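Local coordinates for Non-ribosomal peptide synthetase (Methanobrevibacter ruminantium, PDB 6VTJ), which probably holds a peptidyl thioester on the phosphopantetheine arm of its carrier domain and releases it by NAD(P)H-dependent reduction in its reductase domain, at residues A[97-102]-A[283-288]; A[101-106]-A[299-304]; A[350-355]-A[395-400]; A[403-408]-A[476-481]. All coordinates share one frame; numbering follows the deposited sequence.

Contact 1 (A[97-102]-A[283-288]); sequences IIKNYN and YYEQDL
Ile-98 overlaps the outer end of the Tyr-283 ring with its CG2 methyl, which lies 3.4 Å from Tyr-283 CE1 and 3.5 Å from Tyr-283 OH. The two side chains cross at about a right angle, and the methyl meets the ring obliquely. With CG2 trans to the backbone N, the other branch of Ile-98 swings toward Leu-288, and CD1 stops 3.9 Å from Leu-288 CB. One isoleucine thus touches both ends of segment 283-288 through separate branches. Lys-99 crosses the phenol obliquely, its CG 3.4 Å from Tyr-283 OH, while its extended chain carries NZ to a salt bridge with Asp-95. Glu-285 OE1 stays 5.2 Å from Lys-99 NZ, so the opposite charges are near but not in contact. The loop braces itself locally: Glu-285 N sits 3.4 Å above the plane of the Tyr-283 ring, over its centre, and Tyr-284 N donates to Gln-286 OE1 in a nearly straight bond (173°). Were the tyrosine ring cut back to an alanine here, a gap would probably open beside Ile-98 CG2 and Lys-99 CG would lose the phenol it crosses. Leu-288 also packs on Val-293 and Phe-297, so the contact joins the end of helix 94-99 to the loop leading into helix 291-308 of a Rossmann-type reductase, the helix that in short-chain dehydrogenase relatives carries the Tyr-x-x-x-Lys motif.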
loop_
_atom_site.group_PDB
_atom_site.type_symbol
_atom_site.label_atom_id
_atom_site.label_comp_id
_atom_site.label_asym_id
_atom_site.label_seq_id
_atom_site.Cartn_x
_atom_site.Cartn_y
_atom_site.Cartn_z
ATOM N N ILE A 97 -18.124 -9.940 -7.969
ATOM C CA ILE A 97 -16.900 -10.409 -8.612
ATOM C C ILE A 97 -16.096 -11.285 -7.652
ATOM O O ILE A 97 -15.574 -12.337 -8.039
ATOM C CB ILE A 97 -16.085 -9.207 -9.137
ATOM C CG1 ILE A 97 -16.850 -8.541 -10.278
ATOM C CG2 ILE A 97 -14.740 -9.647 -9.655
ATOM C CD1 ILE A 97 -16.303 -7.194 -10.664
ATOM N N ILE A 98 -16.038 -10.900 -6.374
ATOM C CA ILE A 98 -15.244 -11.642 -5.402
ATOM C C ILE A 98 -15.855 -13.014 -5.148
ATOM O O ILE A 98 -15.159 -14.040 -5.179
ATOM C CB ILE A 98 -15.115 -10.830 -4.102
ATOM C CG1 ILE A 98 -14.060 -9.736 -4.269
ATOM C CG2 ILE A 98 -14.770 -11.732 -2.934
ATOM C CD1 ILE A 98 -14.315 -8.543 -3.378
ATOM N N LYS A 99 -17.172 -13.058 -4.914
ATOM C CA LYS A 99 -17.827 -14.296 -4.504
ATOM C C LYS A 99 -18.185 -15.215 -5.669
ATOM O O LYS A 99 -18.386 -16.414 -5.448
ATOM C CB LYS A 99 -19.086 -13.976 -3.695
ATOM C CG LYS A 99 -18.800 -13.349 -2.341
ATOM C CD LYS A 99 -20.082 -12.861 -1.698
ATOM C CE LYS A 99 -19.848 -12.350 -0.283
ATOM N NZ LYS A 99 -20.918 -11.388 0.137
ATOM N N ASN A 100 -18.263 -14.700 -6.896
ATOM C CA ASN A 100 -18.671 -15.519 -8.041
ATOM C C ASN A 100 -17.428 -16.165 -8.643
ATOM O O ASN A 100 -16.933 -15.786 -9.705
ATOM C CB ASN A 100 -19.421 -14.685 -9.071
ATOM C CG ASN A 100 -19.747 -15.474 -10.318
ATOM O OD1 ASN A 100 -20.273 -16.593 -10.238
ATOM N ND2 ASN A 100 -19.415 -14.912 -11.483
ATOM N N TYR A 101 -16.926 -17.178 -7.946
ATOM C CA TYR A 101 -15.635 -17.749 -8.294
ATOM C C TYR A 101 -15.493 -19.072 -7.573
ATOM O O TYR A 101 -15.945 -19.219 -6.432
ATOM C CB TYR A 101 -14.485 -16.800 -7.910
ATOM C CG TYR A 101 -13.182 -17.053 -8.651
ATOM C CD1 TYR A 101 -12.917 -16.433 -9.866
ATOM C CD2 TYR A 101 -12.217 -17.888 -8.123
ATOM C CE1 TYR A 101 -11.726 -16.649 -10.538
ATOM C CE2 TYR A 101 -11.019 -18.118 -8.793
ATOM C CZ TYR A 101 -10.783 -17.498 -9.998
ATOM O OH TYR A 101 -9.603 -17.722 -10.664
ATOM N N ASN A 102 -14.878 -20.026 -8.253
ATOM C CA ASN A 102 -14.543 -21.320 -7.682
ATOM C C ASN A 102 -13.068 -21.286 -7.281
ATOM O O ASN A 102 -12.186 -21.318 -8.141
ATOM C CB ASN A 102 -14.831 -22.430 -8.692
ATOM C CG ASN A 102 -14.826 -23.805 -8.060
ATOM O OD1 ASN A 102 -14.033 -24.080 -7.151
ATOM N ND2 ASN A 102 -15.699 -24.687 -8.545
ATOM N N TYR A 283 -8.661 -16.544 -0.041
ATOM C CA TYR A 283 -10.023 -16.084 0.185
ATOM C C TYR A 283 -10.697 -16.873 1.298
ATOM O O TYR A 283 -10.746 -18.105 1.249
ATOM C CB TYR A 283 -10.848 -16.212 -1.088
ATOM C CG TYR A 283 -12.231 -15.641 -0.932
ATOM C CD1 TYR A 283 -12.400 -14.308 -0.621
ATOM C CD2 TYR A 283 -13.367 -16.437 -1.077
ATOM C CE1 TYR A 283 -13.653 -13.754 -0.480
ATOM C CE2 TYR A 283 -14.652 -15.889 -0.939
ATOM C CZ TYR A 283 -14.781 -14.541 -0.641
ATOM O OH TYR A 283 -16.021 -13.945 -0.482
ATOM N N TYR A 284 -11.264 -16.154 2.268
ATOM C CA TYR A 284 -12.090 -16.766 3.305
ATOM C C TYR A 284 -13.243 -15.834 3.710
ATOM O O TYR A 284 -13.634 -15.802 4.882
ATOM C CB TYR A 284 -11.228 -17.153 4.522
ATOM C CG TYR A 284 -10.441 -15.996 5.104
ATOM C CD1 TYR A 284 -9.279 -15.532 4.485
ATOM C CD2 TYR A 284 -10.871 -15.349 6.261
ATOM C CE1 TYR A 284 -8.566 -14.457 5.010
ATOM C CE2 TYR A 284 -10.167 -14.298 6.791
ATOM C CZ TYR A 284 -9.017 -13.850 6.165
ATOM O OH TYR A 284 -8.326 -12.779 6.694
ATOM N N GLU A 285 -13.766 -15.054 2.760
ATOM C CA GLU A 285 -14.820 -14.060 3.011
ATOM C C GLU A 285 -14.420 -13.052 4.089
ATOM O O GLU A 285 -15.206 -12.709 4.981
ATOM C CB GLU A 285 -16.150 -14.736 3.351
ATOM C CG GLU A 285 -16.957 -14.993 2.099
ATOM C CD GLU A 285 -18.231 -15.774 2.330
ATOM O OE1 GLU A 285 -19.111 -15.268 3.062
ATOM O OE2 GLU A 285 -18.340 -16.895 1.768
ATOM N N GLN A 286 -13.187 -12.565 3.990
ATOM C CA GLN A 286 -12.724 -11.447 4.792
ATOM C C GLN A 286 -13.310 -10.148 4.246
ATOM O O GLN A 286 -13.862 -10.095 3.142
ATOM C CB GLN A 286 -11.189 -11.382 4.802
ATOM C CG GLN A 286 -10.543 -11.094 3.434
ATOM C CD GLN A 286 -10.173 -12.368 2.637
ATOM O OE1 GLN A 286 -10.968 -13.295 2.532
ATOM N NE2 GLN A 286 -8.955 -12.399 2.078
ATOM N N ASP A 287 -13.183 -9.089 5.035
ATOM C CA ASP A 287 -13.686 -7.767 4.652
ATOM C C ASP A 287 -12.843 -7.204 3.510
ATOM O O ASP A 287 -11.663 -6.890 3.687
ATOM C CB ASP A 287 -13.672 -6.850 5.874
ATOM C CG ASP A 287 -14.067 -5.416 5.564
ATOM O OD1 ASP A 287 -14.758 -5.153 4.558
ATOM O OD2 ASP A 287 -13.674 -4.535 6.356
ATOM N N LEU A 288 -13.444 -7.081 2.332
ATOM C CA LEU A 288 -12.776 -6.560 1.147
ATOM C C LEU A 288 -13.485 -5.322 0.618
ATOM O O LEU A 288 -13.549 -5.101 -0.590
ATOM C CB LEU A 288 -12.689 -7.637 0.065
ATOM C CG LEU A 288 -11.727 -8.781 0.406
ATOM C CD1 LEU A 288 -11.900 -9.974 -0.538
ATOM C CD2 LEU A 288 -10.310 -8.273 0.373
#

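Contact 2 (A[101-106]-A[299-304]); sequences YNYGEI and AERAVL
Arg-301 leaves its helix with chi1 and chi2 both near trans, then kinks at chi3 (76°), which lays its far half flat along the Tyr-101 ring. Guanidinium and ring planes differ by 9°, their centres 4.1 Å apart, an off-centre cation-pi stack. Arg-301 CD, rather than the charged end, stands over the ring centre, 3.6 Å from the Tyr-101 centroid, as a CH-pi contact. At the guanidinium edge NH1 donates to Tyr-103 OH (2.9 Å, 150°), close to the guanidinium plane. NH1 also reaches Ile-97 O, and the Tyr-103 hydroxyl is bonded to Ile-98 O, so the arginine ties helix 291-308 of the Rossmann-type domain to the last turn of helix 94-99. Between helices 94-99 and 104-111, Asn-102 OD1 accepts from Gly-104 N at 3.1 Å, forming an Asx turn just ahead of the second helix. Beyond this turn the chemistry becomes apolar: Ile-106 CD1 lies 3.7 Å from Leu-304 CB, the two side chains crossing near a right angle, with Leu-282 packed against both.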
loop_
_atom_site.group_PDB
_atom_site.type_symbol
_atom_site.label_atom_id
_atom_site.label_comp_id
_atom_site.label_asym_id
_atom_site.label_seq_id
_atom_site.Cartn_x
_atom_site.Cartn_y
_atom_site.Cartn_z
ATOM N N TYR A 101 -16.926 -17.178 -7.946
ATOM C CA TYR A 101 -15.635 -17.749 -8.294
ATOM C C TYR A 101 -15.493 -19.072 -7.573
ATOM O O TYR A 101 -15.945 -19.219 -6.432
ATOM C CB TYR A 101 -14.485 -16.800 -7.910
ATOM C CG TYR A 101 -13.182 -17.053 -8.651
ATOM C CD1 TYR A 101 -12.917 -16.433 -9.866
ATOM C CD2 TYR A 101 -12.217 -17.888 -8.123
ATOM C CE1 TYR A 101 -11.726 -16.649 -10.538
ATOM C CE2 TYR A 101 -11.019 -18.118 -8.793
ATOM C CZ TYR A 101 -10.783 -17.498 -9.998
ATOM O OH TYR A 101 -9.603 -17.722 -10.664
ATOM N N ASN A 102 -14.878 -20.026 -8.253
ATOM C CA ASN A 102 -14.543 -21.320 -7.682
ATOM C C ASN A 102 -13.068 -21.286 -7.281
ATOM O O ASN A 102 -12.186 -21.318 -8.141
ATOM C CB ASN A 102 -14.831 -22.430 -8.692
ATOM C CG ASN A 102 -14.826 -23.805 -8.060
ATOM O OD1 ASN A 102 -14.033 -24.080 -7.151
ATOM N ND2 ASN A 102 -15.699 -24.687 -8.545
ATOM N N TYR A 103 -12.798 -21.219 -5.982
ATOM C CA TYR A 103 -11.428 -21.127 -5.487
ATOM C C TYR A 103 -10.762 -22.488 -5.282
ATOM O O TYR A 103 -9.713 -22.552 -4.643
ATOM C CB TYR A 103 -11.394 -20.331 -4.178
ATOM C CG TYR A 103 -11.732 -18.862 -4.359
ATOM C CD1 TYR A 103 -10.742 -17.935 -4.678
ATOM C CD2 TYR A 103 -13.034 -18.403 -4.218
ATOM C CE1 TYR A 103 -11.041 -16.588 -4.845
ATOM C CE2 TYR A 103 -13.347 -17.047 -4.396
ATOM C CZ TYR A 103 -12.341 -16.150 -4.708
ATOM O OH TYR A 103 -12.637 -14.817 -4.887
ATOM N N GLY A 104 -11.332 -23.572 -5.811
ATOM C CA GLY A 104 -10.782 -24.890 -5.532
ATOM C C GLY A 104 -9.367 -25.072 -6.045
ATOM O O GLY A 104 -8.474 -25.498 -5.304
ATOM N N GLU A 105 -9.140 -24.748 -7.324
ATOM C CA GLU A 105 -7.836 -24.999 -7.936
ATOM C C GLU A 105 -6.741 -24.118 -7.332
ATOM O O GLU A 105 -5.607 -24.576 -7.096
ATOM C CB GLU A 105 -7.926 -24.769 -9.442
ATOM C CG GLU A 105 -8.631 -25.879 -10.198
ATOM C CD GLU A 105 -8.365 -25.813 -11.689
ATOM O OE1 GLU A 105 -9.223 -25.274 -12.429
ATOM O OE2 GLU A 105 -7.292 -26.294 -12.120
ATOM N N ILE A 106 -7.054 -22.845 -7.104
ATOM C CA ILE A 106 -6.116 -21.959 -6.423
ATOM C C ILE A 106 -5.745 -22.526 -5.055
ATOM O O ILE A 106 -4.569 -22.573 -4.693
ATOM C CB ILE A 106 -6.713 -20.545 -6.314
ATOM C CG1 ILE A 106 -6.572 -19.819 -7.644
ATOM C CG2 ILE A 106 -6.063 -19.775 -5.191
ATOM C CD1 ILE A 106 -7.141 -18.435 -7.639
ATOM N N ALA A 299 -6.021 -8.780 -8.010
ATOM C CA ALA A 299 -4.769 -9.049 -8.700
ATOM C C ALA A 299 -4.159 -10.386 -8.268
ATOM O O ALA A 299 -3.703 -11.170 -9.111
ATOM C CB ALA A 299 -3.811 -7.894 -8.455
ATOM N N GLU A 300 -4.148 -10.666 -6.960
ATOM C CA GLU A 300 -3.619 -11.936 -6.471
ATOM C C GLU A 300 -4.369 -13.099 -7.092
ATOM O O GLU A 300 -3.767 -14.094 -7.508
ATOM C CB GLU A 300 -3.708 -12.007 -4.941
ATOM C CG GLU A 300 -2.590 -11.254 -4.193
ATOM C CD GLU A 300 -2.453 -11.649 -2.722
ATOM O OE1 GLU A 300 -2.934 -12.734 -2.339
ATOM O OE2 GLU A 300 -1.836 -10.882 -1.947
ATOM N N ARG A 301 -5.697 -13.003 -7.125
ATOM C CA ARG A 301 -6.498 -14.079 -7.707
ATOM C C ARG A 301 -6.197 -14.264 -9.191
ATOM O O ARG A 301 -6.139 -15.397 -9.676
ATOM C CB ARG A 301 -7.981 -13.802 -7.502
ATOM C CG ARG A 301 -8.883 -14.972 -7.857
ATOM C CD ARG A 301 -10.329 -14.628 -7.530
ATOM N NE ARG A 301 -10.894 -13.720 -8.518
ATOM C CZ ARG A 301 -12.152 -13.292 -8.514
ATOM N NH1 ARG A 301 -12.995 -13.670 -7.556
ATOM N NH2 ARG A 301 -12.566 -12.475 -9.474
ATOM N N ALA A 302 -5.995 -13.170 -9.932
ATOM C CA ALA A 302 -5.605 -13.317 -11.335
ATOM C C ALA A 302 -4.257 -14.026 -11.471
ATOM O O ALA A 302 -4.067 -14.885 -12.359
ATOM C CB ALA A 302 -5.565 -11.951 -12.013
ATOM N N VAL A 303 -3.306 -13.674 -10.601
ATOM C CA VAL A 303 -1.973 -14.260 -10.688
ATOM C C VAL A 303 -2.047 -15.762 -10.426
ATOM O O VAL A 303 -1.509 -16.578 -11.189
ATOM C CB VAL A 303 -1.018 -13.552 -9.712
ATOM C CG1 VAL A 303 0.285 -14.327 -9.604
ATOM C CG2 VAL A 303 -0.765 -12.104 -10.139
ATOM N N LEU A 304 -2.758 -16.152 -9.361
ATOM C CA LEU A 304 -2.874 -17.573 -9.029
ATOM C C LEU A 304 -3.709 -18.345 -10.065
ATOM O O LEU A 304 -3.429 -19.522 -10.331
ATOM C CB LEU A 304 -3.459 -17.727 -7.623
ATOM C CG LEU A 304 -2.520 -17.304 -6.480
ATOM C CD1 LEU A 304 -3.235 -17.168 -5.129
ATOM C CD2 LEU A 304 -1.370 -18.294 -6.360
#

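Contact 3 (A[350-355]-A[395-400]); sequences GAMNPA and SHRDIV
Short strand 351-352 faces the first turns of helix 396-403, which begins with a capping box, and Met-352 bridges the two. The box is made by Ser-395 N donating to Asp-398 OD2 (2.9 Å, 175°), on the anti side of the carboxylate, and by a weak bond from Arg-397 N to Ser-395 OG. On the strand side, Gly-350 at positive phi closes the preceding helix in a Schellman motif, after which the chain extends. Met-352 CG takes the crowded position between backbone N and carbonyl carbon (chi1 48°), and the chain beyond it is fully extended, sending the thioether straight across. It meets Val-400 tip to tip, CE 3.5 Å from Val-400 CG2, while SD lies 4.1 Å from His-396 CB. CE also rests 3.7 Å from the carbonyl O of His-396, an oxygen already holding Val-400 N in the helix. Arg-397 reaches past, its NH2 4.0 Å from Pro-354 O, a loose approach; its charge is met by Glu-412, and NH1 bonds Ser-358 OG. Around this buried methionine, strand 351-352 pairs in parallel with strand 411-412, Ile-346 of helix 338-349 packs on Met-352, and the same helix meets His-396 through Ile-343.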
loop_
_atom_site.group_PDB
_atom_site.type_symbol
_atom_site.label_atom_id
_atom_site.label_comp_id
_atom_site.label_asym_id
_atom_site.label_seq_id
_atom_site.Cartn_x
_atom_site.Cartn_y
_atom_site.Cartn_z
ATOM N N GLY A 350 0.722 15.576 21.177
ATOM C CA GLY A 350 1.574 15.219 22.304
ATOM C C GLY A 350 1.043 14.088 23.164
ATOM O O GLY A 350 1.409 13.995 24.335
ATOM N N ALA A 351 0.197 13.215 22.618
ATOM C CA ALA A 351 -0.380 12.152 23.432
ATOM C C ALA A 351 -0.870 11.017 22.547
ATOM O O ALA A 351 -1.131 11.196 21.358
ATOM C CB ALA A 351 -1.531 12.671 24.300
ATOM N N MET A 352 -0.970 9.838 23.152
ATOM C CA MET A 352 -1.626 8.676 22.567
ATOM C C MET A 352 -2.297 7.908 23.693
ATOM O O MET A 352 -1.800 7.904 24.823
ATOM C CB MET A 352 -0.630 7.774 21.838
ATOM C CG MET A 352 0.640 7.468 22.651
ATOM S SD MET A 352 1.751 6.354 21.768
ATOM C CE MET A 352 3.051 6.220 23.004
ATOM N N ASN A 353 -3.419 7.255 23.394
ATOM C CA ASN A 353 -4.075 6.444 24.416
ATOM C C ASN A 353 -3.410 5.066 24.468
ATOM O O ASN A 353 -2.492 4.784 23.694
ATOM C CB ASN A 353 -5.589 6.427 24.166
ATOM C CG ASN A 353 -6.023 5.527 23.021
ATOM O OD1 ASN A 353 -5.514 4.425 22.818
ATOM N ND2 ASN A 353 -7.012 6.000 22.282
ATOM N N PRO A 354 -3.806 4.195 25.410
ATOM C CA PRO A 354 -3.069 2.930 25.552
ATOM C C PRO A 354 -3.229 1.990 24.367
ATOM O O PRO A 354 -2.267 1.294 24.026
ATOM C CB PRO A 354 -3.641 2.321 26.843
ATOM C CG PRO A 354 -4.155 3.471 27.606
ATOM C CD PRO A 354 -4.696 4.421 26.566
ATOM N N ALA A 355 -4.401 1.949 23.723
ATOM C CA ALA A 355 -4.551 1.094 22.543
ATOM C C ALA A 355 -3.603 1.533 21.433
ATOM O O ALA A 355 -2.954 0.700 20.781
ATOM C CB ALA A 355 -5.992 1.124 22.058
ATOM N N SER A 395 6.408 -1.413 18.897
ATOM C CA SER A 395 5.154 -0.767 19.262
ATOM C C SER A 395 5.293 0.740 19.121
ATOM O O SER A 395 6.369 1.261 18.841
ATOM C CB SER A 395 4.740 -1.139 20.682
ATOM O OG SER A 395 5.501 -0.400 21.605
ATOM N N HIS A 396 4.177 1.446 19.322
ATOM C CA HIS A 396 4.229 2.896 19.254
ATOM C C HIS A 396 4.899 3.502 20.476
ATOM O O HIS A 396 5.269 4.675 20.433
ATOM C CB HIS A 396 2.831 3.470 19.054
ATOM C CG HIS A 396 2.354 3.363 17.638
ATOM N ND1 HIS A 396 1.937 2.171 17.082
ATOM C CD2 HIS A 396 2.269 4.286 16.651
ATOM C CE1 HIS A 396 1.592 2.370 15.823
ATOM N NE2 HIS A 396 1.790 3.642 15.532
ATOM N N ARG A 397 5.100 2.723 21.537
ATOM C CA ARG A 397 5.962 3.181 22.616
ATOM C C ARG A 397 7.409 3.227 22.154
ATOM O O ARG A 397 8.146 4.155 22.503
ATOM C CB ARG A 397 5.818 2.276 23.842
ATOM C CG ARG A 397 4.409 2.204 24.408
ATOM C CD ARG A 397 4.347 1.314 25.654
ATOM N NE ARG A 397 3.006 1.325 26.212
ATOM C CZ ARG A 397 2.049 0.470 25.867
ATOM N NH1 ARG A 397 2.294 -0.492 24.980
ATOM N NH2 ARG A 397 0.844 0.580 26.407
ATOM N N ASP A 398 7.827 2.256 21.340
ATOM C CA ASP A 398 9.166 2.312 20.765
ATOM C C ASP A 398 9.323 3.547 19.900
ATOM O O ASP A 398 10.331 4.281 19.993
ATOM C CB ASP A 398 9.439 1.056 19.942
ATOM C CG ASP A 398 9.499 -0.183 20.786
ATOM O OD1 ASP A 398 10.262 -0.181 21.773
ATOM O OD2 ASP A 398 8.792 -1.164 20.463
ATOM N N ILE A 399 8.315 3.806 19.057
ATOM C CA ILE A 399 8.397 4.952 18.164
ATOM C C ILE A 399 8.413 6.241 18.963
ATOM O O ILE A 399 9.226 7.133 18.705
ATOM C CB ILE A 399 7.247 4.939 17.147
ATOM C CG1 ILE A 399 7.487 3.852 16.102
ATOM C CG2 ILE A 399 7.124 6.302 16.505
ATOM C CD1 ILE A 399 6.258 3.037 15.805
ATOM N N VAL A 400 7.539 6.348 19.967
ATOM C CA VAL A 400 7.471 7.577 20.754
ATOM C C VAL A 400 8.721 7.745 21.618
ATOM O O VAL A 400 9.169 8.870 21.838
ATOM C CB VAL A 400 6.166 7.611 21.574
ATOM C CG1 VAL A 400 6.259 8.595 22.720
ATOM C CG2 VAL A 400 5.010 8.032 20.671
#

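Contact 4 (A[403-408]-A[476-481]); sequences LNTYGY and YLKRLF
One face of the Phe-481 ring receives Leu-403 CD2, 3.6 Å from the ring centroid and 5° off the normal, a well-centred CH-pi contact. The Tyr-406 ring has Thr-405 OG1 above one face, 4.0 Å from the plane and toward the rim, and Leu-403 CA at its edge. Crossing Phe-481 at about a right angle, Tyr-406 brings CE2 3.7 Å and OH 3.3 Å from Phe-481 CB. The hydroxyl is also 3.3 Å from Lys-478 O, at too poor an angle to bond; it is hydrogen-bonded to Asp-482 OD1 instead. Helix 474-485 thus packs by its side against the turn that follows helix 396-403, where Tyr-406 N is bonded to Leu-403 O and Gly-407 takes left-handed backbone angles. A serine replacing the phenylalanine would probably leave Leu-403 CD2 with no ring to lie on and open a gap toward the ring's other neighbours, Ile-399 and Ala-402. Lys-478 CE packs 3.9 Å from Thr-405 OG1, itself hydrogen-bonded to Ala-402 O, and NZ salt-bridges Glu-474.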
loop_
_atom_site.group_PDB
_atom_site.type_symbol
_atom_site.label_atom_id
_atom_site.label_comp_id
_atom_site.label_asym_id
_atom_site.label_seq_id
_atom_site.Cartn_x
_atom_site.Cartn_y
_atom_site.Cartn_z
ATOM N N LEU A 403 10.955 9.384 19.232
ATOM C CA LEU A 403 10.568 10.763 18.940
ATOM C C LEU A 403 10.872 11.690 20.113
ATOM O O LEU A 403 11.266 12.841 19.912
ATOM C CB LEU A 403 9.089 10.835 18.587
ATOM C CG LEU A 403 8.773 10.621 17.115
ATOM C CD1 LEU A 403 7.265 10.656 16.933
ATOM C CD2 LEU A 403 9.478 11.674 16.258
ATOM N N ASN A 404 10.717 11.213 21.344
ATOM C CA ASN A 404 10.934 12.093 22.490
ATOM C C ASN A 404 12.399 12.482 22.695
ATOM O O ASN A 404 12.669 13.386 23.493
ATOM C CB ASN A 404 10.390 11.449 23.764
ATOM C CG ASN A 404 8.913 11.666 23.924
ATOM O OD1 ASN A 404 8.332 12.515 23.251
ATOM N ND2 ASN A 404 8.287 10.908 24.816
ATOM N N THR A 405 13.354 11.834 22.021
ATOM C CA THR A 405 14.724 12.333 22.123
ATOM C C THR A 405 14.904 13.665 21.403
ATOM O O THR A 405 15.943 14.311 21.573
ATOM C CB THR A 405 15.730 11.306 21.590
ATOM O OG1 THR A 405 15.636 11.231 20.163
ATOM C CG2 THR A 405 15.469 9.937 22.187
ATOM N N TYR A 406 13.918 14.101 20.625
ATOM C CA TYR A 406 13.919 15.435 20.040
ATOM C C TYR A 406 13.269 16.475 20.942
ATOM O O TYR A 406 13.151 17.633 20.535
ATOM C CB TYR A 406 13.214 15.415 18.677
ATOM C CG TYR A 406 13.828 14.407 17.739
ATOM C CD1 TYR A 406 15.012 14.691 17.064
ATOM C CD2 TYR A 406 13.251 13.160 17.558
ATOM C CE1 TYR A 406 15.598 13.759 16.228
ATOM C CE2 TYR A 406 13.831 12.220 16.724
ATOM C CZ TYR A 406 14.997 12.526 16.062
ATOM O OH TYR A 406 15.555 11.597 15.230
ATOM N N GLY A 407 12.830 16.085 22.137
ATOM C CA GLY A 407 12.170 16.998 23.044
ATOM C C GLY A 407 10.694 17.206 22.811
ATOM O O GLY A 407 10.148 18.205 23.280
ATOM N N TYR A 408 10.011 16.290 22.111
ATOM C CA TYR A 408 8.593 16.501 21.820
ATOM C C TYR A 408 7.676 16.231 23.010
ATOM O O TYR A 408 6.506 16.629 22.967
ATOM C CB TYR A 408 8.150 15.634 20.638
ATOM C CG TYR A 408 8.824 15.988 19.337
ATOM C CD1 TYR A 408 9.196 17.301 19.050
ATOM C CD2 TYR A 408 9.094 15.011 18.398
ATOM C CE1 TYR A 408 9.825 17.623 17.848
ATOM C CE2 TYR A 408 9.717 15.319 17.203
ATOM C CZ TYR A 408 10.079 16.621 16.931
ATOM O OH TYR A 408 10.696 16.898 15.733
ATOM N N TYR A 476 18.060 3.173 14.272
ATOM C CA TYR A 476 17.386 3.206 12.982
ATOM C C TYR A 476 16.269 4.235 13.004
ATOM O O TYR A 476 16.162 5.073 12.093
ATOM C CB TYR A 476 16.846 1.828 12.607
ATOM C CG TYR A 476 15.816 1.909 11.526
ATOM C CD1 TYR A 476 16.183 2.203 10.221
ATOM C CD2 TYR A 476 14.469 1.725 11.811
ATOM C CE1 TYR A 476 15.245 2.283 9.233
ATOM C CE2 TYR A 476 13.520 1.792 10.825
ATOM C CZ TYR A 476 13.911 2.078 9.542
ATOM O OH TYR A 476 12.960 2.155 8.555
ATOM N N LEU A 477 15.466 4.230 14.077
ATOM C CA LEU A 477 14.368 5.186 14.154
ATOM C C LEU A 477 14.908 6.611 14.145
ATOM O O LEU A 477 14.330 7.496 13.503
ATOM C CB LEU A 477 13.498 4.912 15.388
ATOM C CG LEU A 477 12.663 3.618 15.345
ATOM C CD1 LEU A 477 11.907 3.399 16.658
ATOM C CD2 LEU A 477 11.685 3.587 14.142
ATOM N N LYS A 478 16.066 6.838 14.778
ATOM C CA LYS A 478 16.603 8.197 14.746
ATOM C C LYS A 478 17.024 8.572 13.335
ATOM O O LYS A 478 16.711 9.678 12.862
ATOM C CB LYS A 478 17.766 8.346 15.724
ATOM C CG LYS A 478 17.326 8.372 17.167
ATOM C CD LYS A 478 18.516 8.385 18.112
ATOM C CE LYS A 478 18.048 8.277 19.547
ATOM N NZ LYS A 478 19.165 7.957 20.490
ATOM N N ARG A 479 17.687 7.643 12.628
ATOM C CA ARG A 479 17.999 7.883 11.223
ATOM C C ARG A 479 16.735 8.277 10.483
ATOM O O ARG A 479 16.697 9.300 9.780
ATOM C CB ARG A 479 18.638 6.644 10.578
ATOM C CG ARG A 479 20.037 6.295 11.101
ATOM C CD ARG A 479 20.824 5.455 10.109
ATOM N NE ARG A 479 20.353 4.073 10.039
ATOM C CZ ARG A 479 20.506 3.175 11.011
ATOM N NH1 ARG A 479 21.125 3.504 12.139
ATOM N NH2 ARG A 479 20.046 1.940 10.855
ATOM N N LEU A 480 15.656 7.527 10.725
ATOM C CA LEU A 480 14.414 7.766 10.002
ATOM C C LEU A 480 13.886 9.154 10.327
ATOM O O LEU A 480 13.602 9.965 9.427
ATOM C CB LEU A 480 13.394 6.684 10.372
ATOM C CG LEU A 480 12.020 6.665 9.701
ATOM C CD1 LEU A 480 11.485 5.260 9.691
ATOM C CD2 LEU A 480 11.049 7.604 10.431
ATOM N N PHE A 481 13.844 9.476 11.616
ATOM C CA PHE A 481 13.263 10.751 11.982
ATOM C C PHE A 481 14.200 11.889 11.609
ATOM O O PHE A 481 13.723 12.958 11.199
ATOM C CB PHE A 481 12.887 10.746 13.468
ATOM C CG PHE A 481 11.699 9.864 13.771
ATOM C CD1 PHE A 481 10.554 9.957 13.013
ATOM C CD2 PHE A 481 11.761 8.905 14.768
ATOM C CE1 PHE A 481 9.469 9.140 13.264
ATOM C CE2 PHE A 481 10.684 8.087 15.029
ATOM C CZ PHE A 481 9.533 8.204 14.277
#

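Contacts 1 and 2 share Tyr-101 and Asn-102 and touch directly through Tyr-103 and Arg-301, the Tyr-103 ring also stacking with that of Tyr-283. Contacts 3 and 4, with centres about 13 Å apart, both rely on helix 396-403 and meet where Ile-399 touches Phe-481. These two pairs lie well apart, contacts 2 and 4 having centres about 43 Å apart on opposite sides of the chain's centre. Contacts 1 and 3 are mostly buried and join through aliphatic branches, a tyrosine ring or a thioether. Contacts 2 and 4 are partly buried; both have a CH-pi contact, but contact 2 alone adds a cation-pi stack and a hydrogen bond between its segments.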